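Local coordinates for protein delta-aminolevulinic acid dehydratase (Toxoplasma gondii ME49, PDB 3OBK) that catalyses the asymmetric condensation of two molecules of 5-aminolevulinic acid into the pyrrole porphobilinogen, an early step of tetrapyrrole biosynthesis, at residues V135-Y140 against D159-Q164; H163-Q168 against P182-D187. All blocks are in the same frame, centred on the assembly; numbering follows the deposited sequence.

Overall arrangement
Contacts 1 and 2 illustrate how one barrel helix can back two neighbouring loops of an active site. Both use helix 158-175, sharing H163 and Q164, and their centres lie only about 5 Å apart. The loop 135-140 leaves strand 130-135 and the loop 182-187 leaves the adjacent parallel strand 179-182, so each meets the helix from the end of its own strand. The two contacts are also joined directly: A136 N lies 2.9 Å from Q168 OE1, and V135 O lies 2.9 Å from S183 N, both probable hydrogen bonds. On the inner side, A136, D138 and S183 belong to the pocket that holds porphobilinogen, and each approaches its aminomethyl nitrogen N1.

Contact 1. Residues V135-Y140 against D159-Q164; sequences VALDPY and DLTVHQ. With PBG (3-[5-(aminomethyl)-4-(carboxymethyl)-1H-pyrrol-3-yl]propanoic acid), chain L.
L137 lays its two methyl groups over the side of Q164, where the segment 159-164 of helix 158-175 faces the loop 135-140. CD1 of L137 comes within 4.0 Å of Q164 CB, and its partner CD2 is almost as near to that same carbon, so the forked end of the leucine straddles the root of the glutamine. The two side chains meet at about a right angle. L137 CD1 also approaches the methyl T161 CG2, one helical turn earlier, at 4.3 Å. Because Q164 bends at its second torsion (chi2 -54°), its amide turns away from the leucine, and NE2 is bonded to M104 O instead. T161 divides its functions likewise: its methyl meets L137, while OG1 is hydrogen-bonded to V157 O and V148 N. What crosses between the segments is therefore wholly aliphatic.

Within the loop, Y140 N donates a hydrogen bond to L137 O (2.9 Å), closing a turn that carries D138 next to porphobilinogen. The product's amino nitrogen N1 gives a weak hydrogen bond to D138 OD1, 3.1 Å long, and A136 CB lies 3.5 Å from N1. This is the C-terminal mouth of a TIM barrel: the loop follows strand 130-135, L137 reaches outward to helix 158-175, and V135 pairs with the neighbouring strand 179-182.

Contact 2. Residues H163-Q168 against P182-D187; sequences HQLCKQ and PSDMMD. With PBG (3-[5-(aminomethyl)-4-(carboxymethyl)-1H-pyrrol-3-yl]propanoic acid), chain L.
L165 of the helix bears on D184 and M186, and in both cases the methyl CD1 makes the nearest approach. Extended at its second torsion (chi2 174°), the leucine pushes that methyl against the carboxylate of D184, with L165 CD1 at 3.3 Å from D184 CG and OD2 alike. The same L165 CD1 lies 4.2 Å from M186 CG, the apolar part of the contact.

Both oxygens of the buried D184 also have polar partners, made with M186 and R189 and not with helix 158-175. D184 OD2 accepts a hydrogen bond from M186 N at 2.8 Å, an Asx turn in which the N-H arrives from above the carboxylate plane, 41° out of it. D184 OD1 forms a salt bridge with R189 at the start of helix 189-199. Such a loop, running from strand 179-182 to the following helix, is one of the β-to-α connections that line the catalytic end of a TIM barrel.

Of these two segments, S183 is the residue that meets the ligand. Its OG accepts a short hydrogen bond from porphobilinogen N1 and is also bonded to D134 OD1, while its carbonyl oxygen receives a hydrogen bond from K213 NZ.

Contact 1. Residues V135-Y140 against D159-Q164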
loop_
_atom_site.group_PDB
_atom_site.type_symbol
_atom_site.label_atom_id
_atom_site.label_comp_id
_atom_site.label_asym_id
_atom_site.label_seq_id
_atom_site.Cartn_x
_atom_site.Cartn_y
_atom_site.Cartn_z
ATOM N N VAL A 135 -4.016 -32.050 18.222
ATOM C CA VAL A 135 -5.391 -32.494 17.978
ATOM C C VAL A 135 -5.476 -32.973 16.535
ATOM O O VAL A 135 -5.137 -32.254 15.603
ATOM C CB VAL A 135 -6.430 -31.404 18.277
ATOM C CG1 VAL A 135 -7.844 -31.832 17.821
ATOM C CG2 VAL A 135 -6.399 -31.048 19.771
ATOM N N ALA A 136 -5.909 -34.211 16.372
ATOM C CA ALA A 136 -5.842 -34.924 15.100
ATOM C C ALA A 136 -5.960 -36.393 15.415
ATOM O O ALA A 136 -5.528 -36.859 16.483
ATOM C CB ALA A 136 -4.550 -34.645 14.341
ATOM N N LEU A 137 -6.574 -37.123 14.505
ATOM C CA LEU A 137 -6.909 -38.507 14.794
ATOM C C LEU A 137 -5.834 -39.445 14.330
ATOM O O LEU A 137 -5.929 -40.614 14.570
ATOM C CB LEU A 137 -8.220 -38.887 14.127
ATOM C CG LEU A 137 -9.401 -38.003 14.495
ATOM C CD1 LEU A 137 -10.666 -38.541 13.842
ATOM C CD2 LEU A 137 -9.591 -37.905 15.989
ATOM N N ASP A 138 -4.809 -38.967 13.647
ATOM C CA ASP A 138 -3.949 -39.944 12.988
ATOM C C ASP A 138 -3.181 -40.828 13.934
ATOM O O ASP A 138 -2.925 -41.961 13.597
ATOM C CB ASP A 138 -3.043 -39.387 11.868
ATOM C CG ASP A 138 -2.410 -38.059 12.180
ATOM O OD1 ASP A 138 -3.063 -37.149 12.738
ATOM O OD2 ASP A 138 -1.250 -37.908 11.740
ATOM N N PRO A 139 -2.824 -40.336 15.125
ATOM C CA PRO A 139 -2.114 -41.257 16.003
ATOM C C PRO A 139 -3.008 -42.370 16.503
ATOM O O PRO A 139 -2.523 -43.347 17.052
ATOM C CB PRO A 139 -1.657 -40.369 17.179
ATOM C CG PRO A 139 -1.736 -38.934 16.692
ATOM C CD PRO A 139 -2.779 -38.935 15.599
ATOM N N TYR A 140 -4.309 -42.200 16.354
ATOM C CA TYR A 140 -5.282 -43.163 16.855
ATOM C C TYR A 140 -6.029 -43.859 15.747
ATOM O O TYR A 140 -6.879 -44.682 16.018
ATOM C CB TYR A 140 -6.298 -42.433 17.717
ATOM C CG TYR A 140 -5.654 -41.627 18.812
ATOM C CD1 TYR A 140 -5.391 -42.193 20.054
ATOM C CD2 TYR A 140 -5.303 -40.293 18.606
ATOM C CE1 TYR A 140 -4.830 -41.455 21.049
ATOM C CE2 TYR A 140 -4.721 -39.565 19.595
ATOM C CZ TYR A 140 -4.489 -40.149 20.808
ATOM O OH TYR A 140 -3.907 -39.413 21.793
ATOM N N ASP A 159 -16.950 -32.967 8.672
ATOM C CA ASP A 159 -17.709 -32.487 9.802
ATOM C C ASP A 159 -17.779 -33.497 10.940
ATOM O O ASP A 159 -17.776 -33.140 12.115
ATOM C CB ASP A 159 -19.122 -32.141 9.337
ATOM C CG ASP A 159 -19.137 -31.020 8.305
ATOM O OD1 ASP A 159 -18.080 -30.403 8.024
ATOM O OD2 ASP A 159 -20.238 -30.767 7.784
ATOM N N LEU A 160 -17.838 -34.765 10.584
ATOM C CA LEU A 160 -17.883 -35.816 11.566
ATOM C C LEU A 160 -16.508 -35.848 12.234
ATOM O O LEU A 160 -16.392 -36.065 13.451
ATOM C CB LEU A 160 -18.264 -37.144 10.902
ATOM C CG LEU A 160 -18.321 -38.355 11.840
ATOM C CD1 LEU A 160 -19.324 -38.103 12.996
ATOM C CD2 LEU A 160 -18.619 -39.658 11.059
ATOM N N THR A 161 -15.472 -35.571 11.444
ATOM C CA THR A 161 -14.119 -35.487 11.995
ATOM C C THR A 161 -14.010 -34.336 12.970
ATOM O O THR A 161 -13.450 -34.507 14.036
ATOM C CB THR A 161 -13.046 -35.390 10.903
ATOM O OG1 THR A 161 -13.013 -36.621 10.182
ATOM C CG2 THR A 161 -11.660 -35.114 11.522
ATOM N N VAL A 162 -14.600 -33.186 12.652
ATOM C CA VAL A 162 -14.564 -32.056 13.581
ATOM C C VAL A 162 -15.201 -32.431 14.932
ATOM O O VAL A 162 -14.666 -32.114 15.999
ATOM C CB VAL A 162 -15.208 -30.778 12.968
ATOM C CG1 VAL A 162 -15.330 -29.647 14.011
ATOM C CG2 VAL A 162 -14.373 -30.309 11.777
ATOM N N HIS A 163 -16.320 -33.148 14.888
ATOM C CA HIS A 163 -16.986 -33.579 16.123
ATOM C C HIS A 163 -16.024 -34.381 17.019
ATOM O O HIS A 163 -15.941 -34.112 18.224
ATOM C CB HIS A 163 -18.230 -34.391 15.782
ATOM C CG HIS A 163 -19.146 -34.652 16.947
ATOM N ND1 HIS A 163 -19.210 -33.833 18.064
ATOM C CD2 HIS A 163 -20.080 -35.618 17.133
ATOM C CE1 HIS A 163 -20.132 -34.298 18.893
ATOM N NE2 HIS A 163 -20.684 -35.369 18.344
ATOM N N GLN A 164 -15.292 -35.328 16.418
ATOM C CA GLN A 164 -14.264 -36.094 17.130
ATOM C C GLN A 164 -13.168 -35.199 17.689
ATOM O O GLN A 164 -12.735 -35.372 18.835
ATOM C CB GLN A 164 -13.606 -37.146 16.227
ATOM C CG GLN A 164 -14.504 -38.253 15.657
ATOM C CD GLN A 164 -15.291 -39.006 16.713
ATOM O OE1 GLN A 164 -16.265 -38.498 17.225
ATOM N NE2 GLN A 164 -14.875 -40.224 17.025
HETATM C CHA PBG L . -0.441 -35.318 12.700
HETATM C C1A PBG L . 0.928 -34.722 12.746
HETATM C C2A PBG L . 1.950 -34.927 11.823
HETATM C C3A PBG L . 3.021 -34.175 12.270
HETATM C C4A PBG L . 2.597 -33.476 13.385
HETATM N NA PBG L . 1.340 -33.844 13.671
HETATM C C5A PBG L . 1.999 -35.900 10.670
HETATM C C6A PBG L . 1.123 -35.622 9.527
HETATM O O1A PBG L . 0.157 -34.839 9.730
HETATM O O2A PBG L . 1.300 -36.218 8.441
HETATM C C7A PBG L . 4.364 -34.144 11.649
HETATM C C8A PBG L . 5.454 -33.520 12.438
HETATM C C9A PBG L . 6.840 -33.739 11.995
HETATM O O3A PBG L . 7.728 -33.600 12.832
HETATM O O4A PBG L . 7.141 -34.317 10.939
HETATM N N1 PBG L . -1.551 -34.444 12.507
#

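Contact 2. Residues H163-Q168 against P182-D187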
loop_
_atom_site.group_PDB
_atom_site.type_symbol
_atom_site.label_atom_id
_atom_site.label_comp_id
_atom_site.label_asym_id
_atom_site.label_seq_id
_atom_site.Cartn_x
_atom_site.Cartn_y
_atom_site.Cartn_z
ATOM N N HIS A 163 -16.320 -33.148 14.888
ATOM C CA HIS A 163 -16.986 -33.579 16.123
ATOM C C HIS A 163 -16.024 -34.381 17.019
ATOM O O HIS A 163 -15.941 -34.112 18.224
ATOM C CB HIS A 163 -18.230 -34.391 15.782
ATOM C CG HIS A 163 -19.146 -34.652 16.947
ATOM N ND1 HIS A 163 -19.210 -33.833 18.064
ATOM C CD2 HIS A 163 -20.080 -35.618 17.133
ATOM C CE1 HIS A 163 -20.132 -34.298 18.893
ATOM N NE2 HIS A 163 -20.684 -35.369 18.344
ATOM N N GLN A 164 -15.292 -35.328 16.418
ATOM C CA GLN A 164 -14.264 -36.094 17.130
ATOM C C GLN A 164 -13.168 -35.199 17.689
ATOM O O GLN A 164 -12.735 -35.372 18.835
ATOM C CB GLN A 164 -13.606 -37.146 16.227
ATOM C CG GLN A 164 -14.504 -38.253 15.657
ATOM C CD GLN A 164 -15.291 -39.006 16.713
ATOM O OE1 GLN A 164 -16.265 -38.498 17.225
ATOM N NE2 GLN A 164 -14.875 -40.224 17.025
ATOM N N LEU A 165 -12.703 -34.242 16.889
ATOM C CA LEU A 165 -11.629 -33.350 17.343
ATOM C C LEU A 165 -12.081 -32.453 18.497
ATOM O O LEU A 165 -11.265 -32.103 19.377
ATOM C CB LEU A 165 -11.138 -32.471 16.208
ATOM C CG LEU A 165 -10.573 -33.164 14.986
ATOM C CD1 LEU A 165 -10.281 -32.130 13.906
ATOM C CD2 LEU A 165 -9.356 -33.954 15.363
ATOM N N CYS A 166 -13.365 -32.082 18.498
ATOM C CA CYS A 166 -13.927 -31.342 19.617
ATOM C C CYS A 166 -13.873 -32.172 20.892
ATOM O O CYS A 166 -13.532 -31.651 21.964
ATOM C CB CYS A 166 -15.346 -30.871 19.336
ATOM S SG CYS A 166 -15.413 -29.536 18.082
ATOM N N LYS A 167 -14.150 -33.462 20.784
ATOM C CA LYS A 167 -14.097 -34.306 21.966
ATOM C C LYS A 167 -12.668 -34.426 22.426
ATOM O O LYS A 167 -12.402 -34.309 23.599
ATOM C CB LYS A 167 -14.664 -35.701 21.706
ATOM C CG LYS A 167 -16.173 -35.760 21.517
ATOM C CD LYS A 167 -16.503 -37.144 21.019
ATOM C CE LYS A 167 -17.969 -37.421 20.893
ATOM N NZ LYS A 167 -18.149 -38.920 20.847
ATOM N N GLN A 168 -11.761 -34.658 21.485
ATOM C CA GLN A 168 -10.344 -34.741 21.771
ATOM C C GLN A 168 -9.822 -33.500 22.437
ATOM O O GLN A 168 -9.111 -33.605 23.447
ATOM C CB GLN A 168 -9.507 -34.988 20.519
ATOM C CG GLN A 168 -8.025 -35.244 20.833
ATOM C CD GLN A 168 -7.191 -35.458 19.606
ATOM O OE1 GLN A 168 -7.602 -35.111 18.504
ATOM N NE2 GLN A 168 -6.018 -36.041 19.783
ATOM N N PRO A 182 -4.527 -28.064 16.756
ATOM C CA PRO A 182 -5.153 -28.906 15.761
ATOM C C PRO A 182 -4.374 -28.938 14.469
ATOM O O PRO A 182 -4.302 -27.934 13.774
ATOM C CB PRO A 182 -6.550 -28.283 15.559
ATOM C CG PRO A 182 -6.682 -27.159 16.549
ATOM C CD PRO A 182 -5.349 -26.918 17.166
ATOM N N SER A 183 -3.841 -30.108 14.131
ATOM C CA SER A 183 -2.992 -30.284 12.956
ATOM C C SER A 183 -3.709 -31.027 11.835
ATOM O O SER A 183 -3.073 -31.507 10.892
ATOM C CB SER A 183 -1.755 -31.064 13.346
ATOM O OG SER A 183 -2.125 -32.343 13.819
ATOM N N ASP A 184 -5.035 -31.048 11.913
ATOM C CA ASP A 184 -5.883 -31.925 11.105
ATOM C C ASP A 184 -6.188 -31.431 9.714
ATOM O O ASP A 184 -6.421 -32.240 8.830
ATOM C CB ASP A 184 -7.228 -32.075 11.807
ATOM C CG ASP A 184 -7.812 -30.735 12.206
ATOM O OD1 ASP A 184 -7.254 -30.120 13.144
ATOM O OD2 ASP A 184 -8.793 -30.294 11.560
ATOM N N MET A 185 -6.258 -30.108 9.555
ATOM C CA MET A 185 -6.624 -29.431 8.315
ATOM C C MET A 185 -8.056 -29.718 7.832
ATOM O O MET A 185 -8.373 -29.617 6.630
ATOM C CB MET A 185 -5.571 -29.674 7.241
ATOM C CG MET A 185 -4.237 -28.987 7.525
ATOM S SD MET A 185 -4.279 -27.171 7.533
ATOM C CE MET A 185 -4.309 -26.823 5.789
ATOM N N MET A 186 -8.947 -30.028 8.770
ATOM C CA MET A 186 -10.369 -30.062 8.458
ATOM C C MET A 186 -10.813 -28.638 8.348
ATOM O O MET A 186 -10.236 -27.762 8.967
ATOM C CB MET A 186 -11.170 -30.755 9.547
ATOM C CG MET A 186 -10.819 -32.232 9.718
ATOM S SD MET A 186 -11.038 -33.204 8.210
ATOM C CE MET A 186 -9.397 -33.323 7.461
ATOM N N ASP A 187 -11.829 -28.395 7.544
ATOM C CA ASP A 187 -12.374 -27.078 7.426
ATOM C C ASP A 187 -13.167 -26.729 8.658
ATOM O O ASP A 187 -13.956 -27.522 9.137
ATOM C CB ASP A 187 -13.258 -26.996 6.196
ATOM C CG ASP A 187 -12.457 -26.907 4.940
ATOM O OD1 ASP A 187 -11.328 -26.389 5.016
ATOM O OD2 ASP A 187 -12.932 -27.380 3.884
HETATM C CHA PBG L . -0.441 -35.318 12.700
HETATM C C1A PBG L . 0.928 -34.722 12.746
HETATM C C2A PBG L . 1.950 -34.927 11.823
HETATM C C3A PBG L . 3.021 -34.175 12.270
HETATM C C4A PBG L . 2.597 -33.476 13.385
HETATM N NA PBG L . 1.340 -33.844 13.671
HETATM C C5A PBG L . 1.999 -35.900 10.670
HETATM C C6A PBG L . 1.123 -35.622 9.527
HETATM O O1A PBG L . 0.157 -34.839 9.730
HETATM O O2A PBG L . 1.300 -36.218 8.441
HETATM C C7A PBG L . 4.364 -34.144 11.649
HETATM C C8A PBG L . 5.454 -33.520 12.438
HETATM C C9A PBG L . 6.840 -33.739 11.995
HETATM O O3A PBG L . 7.728 -33.600 12.832
HETATM O O4A PBG L . 7.141 -34.317 10.939
HETATM N N1 PBG L . -1.551 -34.444 12.507
#